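Local coordinates for cutinase-like protein (Cryptococcus sp., PDB 2CZQ) that probably hydrolyses carboxylic esters, as a cutinase-like enzyme with the alpha/beta hydrolase fold, at residues V93-L98 with S148-W153; C125-N130 with K156-C161; R136-L141 with V167-H172. All coordinates share one frame; numbering follows the deposited sequence.

Followed from the N terminus, the first of the six segments lies on helix 86-98, whose last turns are met by residues 148-153, which close interaction 1. Before that return, the chain passes through strand 108-114, edge strand 126-127 and the loop 136-141. It then runs on through strand 157-160, which closes interaction 2 against 125-130, and into 167-172, which closes interaction 3 against 136-141. The segments alternate, so every pair of contacts crosses and none nests. Interaction 1 ties a helix to a loop on one face of the sheet, interaction 2 builds the sheet's edge, and interaction 3 joins two loops beyond it. The Cys161-Cys168 disulfide links interactions 2 and 3 directly.

Interaction 1: V93-L98 with S148-W153; sequences VALQQL and SVPSGW
Leu95 sets its CD2 methyl over one face of the Trp153 indole, where the end of helix 86-98 in this alpha/beta hydrolase fold meets the loop leading to strand 157-160. In this CH-pi contact CD2 stands almost directly over the six-membered ring of Trp153, 3.6 Å from its centroid and only 5° off the normal. The indole plane stands roughly perpendicular to the plane of CA, CB and CG (chi2 91°), which turns this face to the helix, while Phe105 meets the ring edge-to-face. Apolar packing extends from there. CB of Leu95 rests on CD of Pro150 at 3.8 Å, CD1 reaches CG1 of Val149, and CB of Leu98 approaches CZ2 of Trp153 obliquely at 4.1 Å. Leu95 and Trp153 both also touch Val111 of strand 108-114, so the layer continues down to the sheet. Polar contacts complete the join. A water donates to Leu95 O at 2.8 Å and accepts a weak bond from Trp153 NE1 at the indole edge. The extended side chain of Gln96, which also bonds to Gln146 O, crosses the Pro150 ring at about a right angle; its NE2 donates to Ser148 O at 3.1 Å, almost straight at 171°.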
loop_
_atom_site.group_PDB
_atom_site.type_symbol
_atom_site.label_atom_id
_atom_site.label_comp_id
_atom_site.label_asym_id
_atom_site.label_seq_id
_atom_site.Cartn_x
_atom_site.Cartn_y
_atom_site.Cartn_z
ATOM N N VAL A 93 8.506 -1.245 -5.460
ATOM C CA VAL A 93 9.931 -1.079 -5.708
ATOM C C VAL A 93 10.687 -0.809 -4.405
ATOM O O VAL A 93 11.810 -1.288 -4.231
ATOM C CB VAL A 93 10.187 -0.028 -6.809
ATOM C CG1 VAL A 93 11.681 0.204 -7.024
ATOM C CG2 VAL A 93 9.536 -0.492 -8.110
ATOM N N ALA A 94 10.060 -0.096 -3.468
ATOM C CA ALA A 94 10.647 0.047 -2.134
ATOM C C ALA A 94 10.862 -1.315 -1.478
ATOM O O ALA A 94 11.911 -1.554 -0.882
ATOM C CB ALA A 94 9.796 0.948 -1.240
ATOM N N LEU A 95 9.888 -2.217 -1.590
ATOM C CA LEU A 95 10.041 -3.552 -1.008
ATOM C C LEU A 95 11.218 -4.285 -1.634
ATOM O O LEU A 95 11.996 -4.950 -0.942
ATOM C CB LEU A 95 8.779 -4.393 -1.181
ATOM C CG LEU A 95 7.437 -3.781 -0.778
ATOM C CD1 LEU A 95 6.343 -4.829 -0.878
ATOM C CD2 LEU A 95 7.475 -3.167 0.622
ATOM N N GLN A 96 11.343 -4.159 -2.954
ATOM C CA GLN A 96 12.434 -4.790 -3.685
ATOM C C GLN A 96 13.794 -4.288 -3.201
ATOM O O GLN A 96 14.750 -5.058 -3.108
ATOM C CB GLN A 96 12.277 -4.547 -5.188
ATOM C CG GLN A 96 11.020 -5.177 -5.778
ATOM C CD GLN A 96 10.714 -4.699 -7.188
ATOM O OE1 GLN A 96 11.387 -3.813 -7.719
ATOM N NE2 GLN A 96 9.681 -5.275 -7.794
ATOM N N GLN A 97 13.870 -3.000 -2.880
ATOM C CA GLN A 97 15.109 -2.392 -2.408
ATOM C C GLN A 97 15.382 -2.673 -0.935
ATOM O O GLN A 97 16.540 -2.814 -0.545
ATOM C CB GLN A 97 15.089 -0.886 -2.643
ATOM C CG GLN A 97 15.221 -0.525 -4.107
ATOM C CD GLN A 97 15.277 0.968 -4.345
ATOM O OE1 GLN A 97 15.594 1.741 -3.442
ATOM N NE2 GLN A 97 14.973 1.379 -5.570
ATOM N N LEU A 98 14.334 -2.742 -0.122
ATOM C CA LEU A 98 14.506 -2.987 1.308
ATOM C C LEU A 98 14.988 -4.397 1.617
ATOM O O LEU A 98 15.692 -4.615 2.599
ATOM C CB LEU A 98 13.211 -2.715 2.068
ATOM C CG LEU A 98 12.792 -1.250 2.203
ATOM C CD1 LEU A 98 11.396 -1.161 2.791
ATOM C CD2 LEU A 98 13.787 -0.445 3.026
ATOM N N SER A 148 7.410 -7.389 -9.091
ATOM C CA SER A 148 6.273 -7.666 -8.231
ATOM C C SER A 148 6.643 -7.530 -6.758
ATOM O O SER A 148 7.806 -7.319 -6.407
ATOM C CB SER A 148 5.790 -9.090 -8.499
ATOM O OG SER A 148 6.834 -10.016 -8.256
ATOM N N VAL A 149 5.634 -7.647 -5.899
ATOM C CA VAL A 149 5.864 -7.809 -4.470
ATOM C C VAL A 149 6.778 -9.025 -4.288
ATOM O O VAL A 149 6.435 -10.115 -4.747
ATOM C CB VAL A 149 4.527 -8.054 -3.727
ATOM C CG1 VAL A 149 4.763 -8.399 -2.261
ATOM C CG2 VAL A 149 3.603 -6.849 -3.853
ATOM N N PRO A 150 7.946 -8.866 -3.661
ATOM C CA PRO A 150 8.833 -10.023 -3.464
ATOM C C PRO A 150 8.187 -11.102 -2.603
ATOM O O PRO A 150 7.394 -10.804 -1.710
ATOM C CB PRO A 150 10.053 -9.426 -2.761
ATOM C CG PRO A 150 10.003 -7.973 -3.095
ATOM C CD PRO A 150 8.538 -7.619 -3.136
ATOM N N SER A 151 8.538 -12.354 -2.875
ATOM C CA SER A 151 7.958 -13.490 -2.161
ATOM C C SER A 151 8.008 -13.335 -0.638
ATOM O O SER A 151 7.049 -13.673 0.050
ATOM C CB SER A 151 8.594 -14.809 -2.609
ATOM O OG SER A 151 9.963 -14.853 -2.272
ATOM N N GLY A 152 9.112 -12.798 -0.119
ATOM C CA GLY A 152 9.300 -12.646 1.317
ATOM C C GLY A 152 8.455 -11.563 1.971
ATOM O O GLY A 152 8.443 -11.456 3.200
ATOM N N TRP A 153 7.755 -10.771 1.156
ATOM C CA TRP A 153 6.838 -9.732 1.627
ATOM C C TRP A 153 5.368 -10.140 1.524
ATOM O O TRP A 153 4.500 -9.499 2.125
ATOM C CB TRP A 153 7.034 -8.458 0.810
ATOM C CG TRP A 153 8.234 -7.653 1.176
ATOM C CD1 TRP A 153 9.486 -7.748 0.645
ATOM C CD2 TRP A 153 8.292 -6.614 2.150
ATOM N NE1 TRP A 153 10.322 -6.825 1.228
ATOM C CE2 TRP A 153 9.608 -6.112 2.156
ATOM C CE3 TRP A 153 7.353 -6.046 3.023
ATOM C CZ2 TRP A 153 10.013 -5.073 3.001
ATOM C CZ3 TRP A 153 7.754 -5.017 3.860
ATOM C CH2 TRP A 153 9.071 -4.540 3.841
HETATM O O HOH W 1 12.511 -7.656 -0.764
#

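Interaction 2: C125-N130 with K156-C161; sequences CNVDSN and KTLDVC
Asn126 and Asp159 lie side by side, pointing the same way, with amide and carboxylate planes 87° apart and one water joining them. This is the parallel edge of the alpha/beta hydrolase sheet, where strands 126-127 and 157-160 are linked in a beta-alpha-beta unit through helix 143-146. The water donates to Asn126 OD1 at 2.8 Å and to Asp159 OD2 at 2.7 Å. Both side chains are anchored further, Asn126 ND2 on Lys120 O and Asp159 OD2 on Asn116 ND2, so the buried polar groups have several partners. Three backbone bonds join the strands: Asp159 N to Cys125 O at 2.8 Å, Val127 N to Asp159 O at 3.0 Å, and Cys161 N to Val127 O at 2.9 Å. CA-H...O contacts run between them, among them Asn126 CA to Asp159 O and Val160 CA to Val127 O, both at 3.3 Å. On the sheet face carrying Val127 and Val160, the contact is apolar and lies against Met192 of helix 187-200. There CG2 of Val127, held between its backbone N and carbonyl carbon, leans obliquely on CG2 of Val160 at 3.8 Å.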
loop_
_atom_site.group_PDB
_atom_site.type_symbol
_atom_site.label_atom_id
_atom_site.label_comp_id
_atom_site.label_asym_id
_atom_site.label_seq_id
_atom_site.Cartn_x
_atom_site.Cartn_y
_atom_site.Cartn_z
ATOM N N CYS A 125 -1.375 -12.683 -1.619
ATOM C CA CYS A 125 -1.745 -11.367 -1.102
ATOM C C CYS A 125 -2.845 -10.717 -1.940
ATOM O O CYS A 125 -3.408 -9.704 -1.522
ATOM C CB CYS A 125 -0.528 -10.432 -1.049
ATOM S SG CYS A 125 0.415 -10.301 -2.594
ATOM N N ASN A 126 -3.140 -11.273 -3.118
ATOM C CA ASN A 126 -4.053 -10.625 -4.053
ATOM C C ASN A 126 -5.504 -10.898 -3.686
ATOM O O ASN A 126 -5.935 -12.055 -3.660
ATOM C CB ASN A 126 -3.864 -11.154 -5.481
ATOM C CG ASN A 126 -2.499 -10.857 -6.104
ATOM O OD1 ASN A 126 -1.709 -10.140 -5.483
ATOM N ND2 ASN A 126 -2.211 -11.385 -7.279
ATOM N N VAL A 127 -6.260 -9.833 -3.445
ATOM C CA VAL A 127 -7.702 -9.938 -3.246
ATOM C C VAL A 127 -8.427 -8.897 -4.091
ATOM O O VAL A 127 -7.821 -7.929 -4.576
ATOM C CB VAL A 127 -8.117 -9.784 -1.760
ATOM C CG1 VAL A 127 -7.488 -10.863 -0.892
ATOM C CG2 VAL A 127 -7.795 -8.394 -1.238
ATOM N N ASP A 128 -9.730 -9.098 -4.263
ATOM C CA ASP A 128 -10.570 -8.126 -4.948
ATOM C C ASP A 128 -11.205 -7.171 -3.928
ATOM O O ASP A 128 -10.878 -7.213 -2.743
ATOM C CB ASP A 128 -11.603 -8.824 -5.842
ATOM C CG ASP A 128 -12.536 -9.737 -5.080
ATOM O OD1 ASP A 128 -12.936 -9.389 -3.941
ATOM O OD2 ASP A 128 -12.935 -10.815 -5.578
ATOM N N SER A 129 -12.101 -6.299 -4.382
ATOM C CA SER A 129 -12.647 -5.260 -3.510
ATOM C C SER A 129 -13.533 -5.807 -2.397
ATOM O O SER A 129 -13.845 -5.091 -1.447
ATOM C CB SER A 129 -13.420 -4.235 -4.326
ATOM O OG SER A 129 -12.554 -3.638 -5.264
ATOM N N ASN A 130 -13.939 -7.068 -2.532
ATOM C CA ASN A 130 -14.751 -7.748 -1.530
ATOM C C ASN A 130 -13.929 -8.717 -0.688
ATOM O O ASN A 130 -14.478 -9.458 0.128
ATOM C CB ASN A 130 -15.915 -8.483 -2.205
ATOM C CG ASN A 130 -16.813 -7.551 -2.987
ATOM O OD1 ASN A 130 -17.315 -6.569 -2.450
ATOM N ND2 ASN A 130 -16.997 -7.841 -4.270
ATOM N N LYS A 156 2.665 -10.460 4.486
ATOM C CA LYS A 156 2.177 -9.275 5.187
ATOM C C LYS A 156 1.738 -8.171 4.219
ATOM O O LYS A 156 1.703 -6.997 4.574
ATOM C CB LYS A 156 3.184 -8.777 6.229
ATOM C CG LYS A 156 4.509 -8.331 5.665
ATOM C CD LYS A 156 5.461 -7.988 6.797
ATOM C CE LYS A 156 6.853 -7.710 6.266
ATOM N NZ LYS A 156 7.786 -7.269 7.346
ATOM N N THR A 157 1.374 -8.575 3.006
ATOM C CA THR A 157 0.852 -7.675 1.991
ATOM C C THR A 157 -0.595 -8.030 1.677
ATOM O O THR A 157 -0.989 -9.202 1.706
ATOM C CB THR A 157 1.716 -7.780 0.717
ATOM O OG1 THR A 157 3.053 -7.358 1.013
ATOM C CG2 THR A 157 1.242 -6.822 -0.378
ATOM N N LEU A 158 -1.371 -7.001 1.371
ATOM C CA LEU A 158 -2.677 -7.155 0.772
ATOM C C LEU A 158 -2.665 -6.295 -0.475
ATOM O O LEU A 158 -2.477 -5.076 -0.385
ATOM C CB LEU A 158 -3.769 -6.672 1.719
ATOM C CG LEU A 158 -4.566 -7.688 2.532
ATOM C CD1 LEU A 158 -5.717 -6.968 3.212
ATOM C CD2 LEU A 158 -5.087 -8.855 1.698
ATOM N N ASP A 159 -2.801 -6.939 -1.632
ATOM C CA ASP A 159 -2.822 -6.252 -2.918
ATOM C C ASP A 159 -4.243 -6.324 -3.472
ATOM O O ASP A 159 -4.689 -7.361 -3.980
ATOM C CB ASP A 159 -1.799 -6.860 -3.877
ATOM C CG ASP A 159 -1.579 -6.015 -5.108
ATOM O OD1 ASP A 159 -2.284 -4.986 -5.258
ATOM O OD2 ASP A 159 -0.719 -6.317 -5.968
ATOM N N VAL A 160 -4.952 -5.213 -3.322
ATOM C CA VAL A 160 -6.369 -5.128 -3.622
ATOM C C VAL A 160 -6.560 -4.597 -5.033
ATOM O O VAL A 160 -6.141 -3.479 -5.357
ATOM C CB VAL A 160 -7.093 -4.232 -2.595
ATOM C CG1 VAL A 160 -8.592 -4.207 -2.856
ATOM C CG2 VAL A 160 -6.793 -4.684 -1.168
ATOM N N CYS A 161 -7.185 -5.415 -5.871
ATOM C CA CYS A 161 -7.426 -5.059 -7.257
ATOM C C CYS A 161 -8.898 -5.256 -7.539
ATOM O O CYS A 161 -9.402 -6.381 -7.492
ATOM C CB CYS A 161 -6.586 -5.928 -8.196
ATOM S SG CYS A 161 -6.838 -5.529 -9.939
HETATM O O HOH W 2 0.356 -8.659 -6.766
#

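Interaction 3: R136-L141 with V167-H172; sequences RNVNGL and VCDTAH
Val138 wedges both methyls into the bend of residues 168-172, forming the tight side of a loop-to-loop contact beyond the sheet of this alpha/beta hydrolase fold. Its CG1 lies 3.4 Å from Asp169 OD1 and 3.5 Å from CE1 of His172, also touching CB of Ala171, while CG2 packs on the backbone of Cys168 and Asp169. The surface it meets is braced from within. Asp169 OD1 takes the backbone N of His172 in an Asx motif, and OD2 offers its syn lone pair to ND1 of His172 at 2.6 Å, close to the ring plane. Two backbone bonds join the loops, Leu141 N to Val167 O at 2.9 Å and Thr170 N to Asn139 O at 3.0 Å. Between them Gly140 comes close to Cys168, whose disulfide with Cys161 ties this loop to the residue just after strand 157-160. Val167 N also bonds OD1 of Asp165, probably the acid of a Ser-His-Asp triad, so the contact holds the chain just past that residue. The outer side is looser, with exposed Leu141 and Thr170 touching through CD2 and CG2 at 3.7 Å. Two waters bridge the loops here: Thr170 OG1 bonds one that accepts from Asn139 N, and a second, 2.7 Å from OG1, that donates to Gly140 O.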
loop_
_atom_site.group_PDB
_atom_site.type_symbol
_atom_site.label_atom_id
_atom_site.label_comp_id
_atom_site.label_asym_id
_atom_site.label_seq_id
_atom_site.Cartn_x
_atom_site.Cartn_y
_atom_site.Cartn_z
ATOM N N ARG A 136 -7.257 -12.554 -8.309
ATOM C CA ARG A 136 -5.992 -13.111 -7.860
ATOM C C ARG A 136 -5.065 -13.446 -9.025
ATOM O O ARG A 136 -3.856 -13.223 -8.942
ATOM C CB ARG A 136 -6.191 -14.337 -6.975
ATOM C CG ARG A 136 -4.872 -14.916 -6.477
ATOM C CD ARG A 136 -4.971 -15.694 -5.201
ATOM N NE ARG A 136 -5.409 -14.854 -4.092
ATOM C CZ ARG A 136 -5.671 -15.311 -2.876
ATOM N NH1 ARG A 136 -5.527 -16.605 -2.600
ATOM N NH2 ARG A 136 -6.078 -14.475 -1.930
ATOM N N ASN A 137 -5.637 -13.974 -10.104
ATOM C CA ASN A 137 -4.851 -14.523 -11.206
ATOM C C ASN A 137 -4.864 -13.647 -12.440
ATOM O O ASN A 137 -5.151 -14.097 -13.555
ATOM C CB ASN A 137 -5.294 -15.945 -11.508
ATOM C CG ASN A 137 -5.317 -16.785 -10.265
ATOM O OD1 ASN A 137 -4.307 -16.884 -9.568
ATOM N ND2 ASN A 137 -6.473 -17.348 -9.942
ATOM N N VAL A 138 -4.538 -12.380 -12.214
ATOM C CA VAL A 138 -4.402 -11.394 -13.276
ATOM C C VAL A 138 -3.136 -10.580 -13.042
ATOM O O VAL A 138 -2.646 -10.477 -11.914
ATOM C CB VAL A 138 -5.645 -10.457 -13.381
ATOM C CG1 VAL A 138 -6.923 -11.266 -13.566
ATOM C CG2 VAL A 138 -5.767 -9.528 -12.168
ATOM N N ASN A 139 -2.622 -10.009 -14.123
ATOM C CA ASN A 139 -1.430 -9.183 -14.085
ATOM C C ASN A 139 -1.743 -7.727 -14.351
ATOM O O ASN A 139 -2.652 -7.409 -15.121
ATOM C CB ASN A 139 -0.446 -9.663 -15.144
ATOM C CG ASN A 139 0.178 -10.988 -14.795
ATOM O OD1 ASN A 139 0.733 -11.152 -13.711
ATOM N ND2 ASN A 139 0.083 -11.950 -15.708
ATOM N N GLY A 140 -0.959 -6.849 -13.733
ATOM C CA GLY A 140 -1.053 -5.430 -13.997
ATOM C C GLY A 140 -0.267 -5.016 -15.227
ATOM O O GLY A 140 0.461 -5.811 -15.837
ATOM N N LEU A 141 -0.413 -3.749 -15.590
ATOM C CA LEU A 141 0.207 -3.208 -16.792
ATOM C C LEU A 141 1.729 -3.201 -16.760
ATOM O O LEU A 141 2.365 -3.253 -17.817
ATOM C CB LEU A 141 -0.280 -1.781 -17.026
ATOM C CG LEU A 141 -1.740 -1.627 -17.445
ATOM C CD1 LEU A 141 -2.192 -0.197 -17.264
ATOM C CD2 LEU A 141 -1.941 -2.067 -18.896
ATOM N N VAL A 167 -5.612 -1.236 -14.676
ATOM C CA VAL A 167 -4.225 -1.004 -14.282
ATOM C C VAL A 167 -3.623 -2.243 -13.601
ATOM O O VAL A 167 -2.476 -2.609 -13.874
ATOM C CB VAL A 167 -4.111 0.247 -13.382
ATOM C CG1 VAL A 167 -2.693 0.434 -12.875
ATOM C CG2 VAL A 167 -4.583 1.490 -14.140
ATOM N N CYS A 168 -4.395 -2.869 -12.715
ATOM C CA CYS A 168 -3.956 -4.068 -12.001
ATOM C C CYS A 168 -4.499 -5.372 -12.584
ATOM O O CYS A 168 -3.977 -6.445 -12.275
ATOM C CB CYS A 168 -4.285 -3.966 -10.503
ATOM S SG CYS A 168 -6.014 -3.657 -10.119
ATOM N N ASP A 169 -5.531 -5.259 -13.426
ATOM C CA ASP A 169 -6.259 -6.399 -13.976
ATOM C C ASP A 169 -6.398 -6.211 -15.486
ATOM O O ASP A 169 -7.409 -5.696 -15.983
ATOM C CB ASP A 169 -7.635 -6.492 -13.305
ATOM C CG ASP A 169 -8.505 -7.603 -13.848
ATOM O OD1 ASP A 169 -8.087 -8.343 -14.770
ATOM O OD2 ASP A 169 -9.643 -7.778 -13.360
ATOM N N THR A 170 -5.369 -6.615 -16.223
ATOM C CA THR A 170 -5.417 -6.476 -17.676
ATOM C C THR A 170 -6.238 -7.576 -18.334
ATOM O O THR A 170 -6.505 -7.504 -19.534
ATOM C CB THR A 170 -4.018 -6.412 -18.318
ATOM O OG1 THR A 170 -3.331 -7.652 -18.095
ATOM C CG2 THR A 170 -3.150 -5.319 -17.682
ATOM N N ALA A 171 -6.642 -8.587 -17.567
ATOM C CA ALA A 171 -7.535 -9.614 -18.098
ATOM C C ALA A 171 -8.942 -9.057 -18.301
ATOM O O ALA A 171 -9.492 -9.132 -19.402
ATOM C CB ALA A 171 -7.556 -10.839 -17.192
ATOM N N HIS A 172 -9.508 -8.482 -17.243
ATOM C CA HIS A 172 -10.900 -8.052 -17.274
ATOM C C HIS A 172 -11.076 -6.559 -17.437
ATOM O O HIS A 172 -12.181 -6.103 -17.705
ATOM C CB HIS A 172 -11.652 -8.479 -16.011
ATOM C CG HIS A 172 -11.255 -9.821 -15.485
ATOM N ND1 HIS A 172 -10.629 -9.973 -14.270
ATOM C CD2 HIS A 172 -11.412 -11.068 -15.988
ATOM C CE1 HIS A 172 -10.399 -11.255 -14.052
ATOM N NE2 HIS A 172 -10.867 -11.941 -15.077
HETATM O O HOH W 3 -3.864 -10.134 -16.596
HETATM O O HOH W 4 -0.648 -7.432 -17.949
#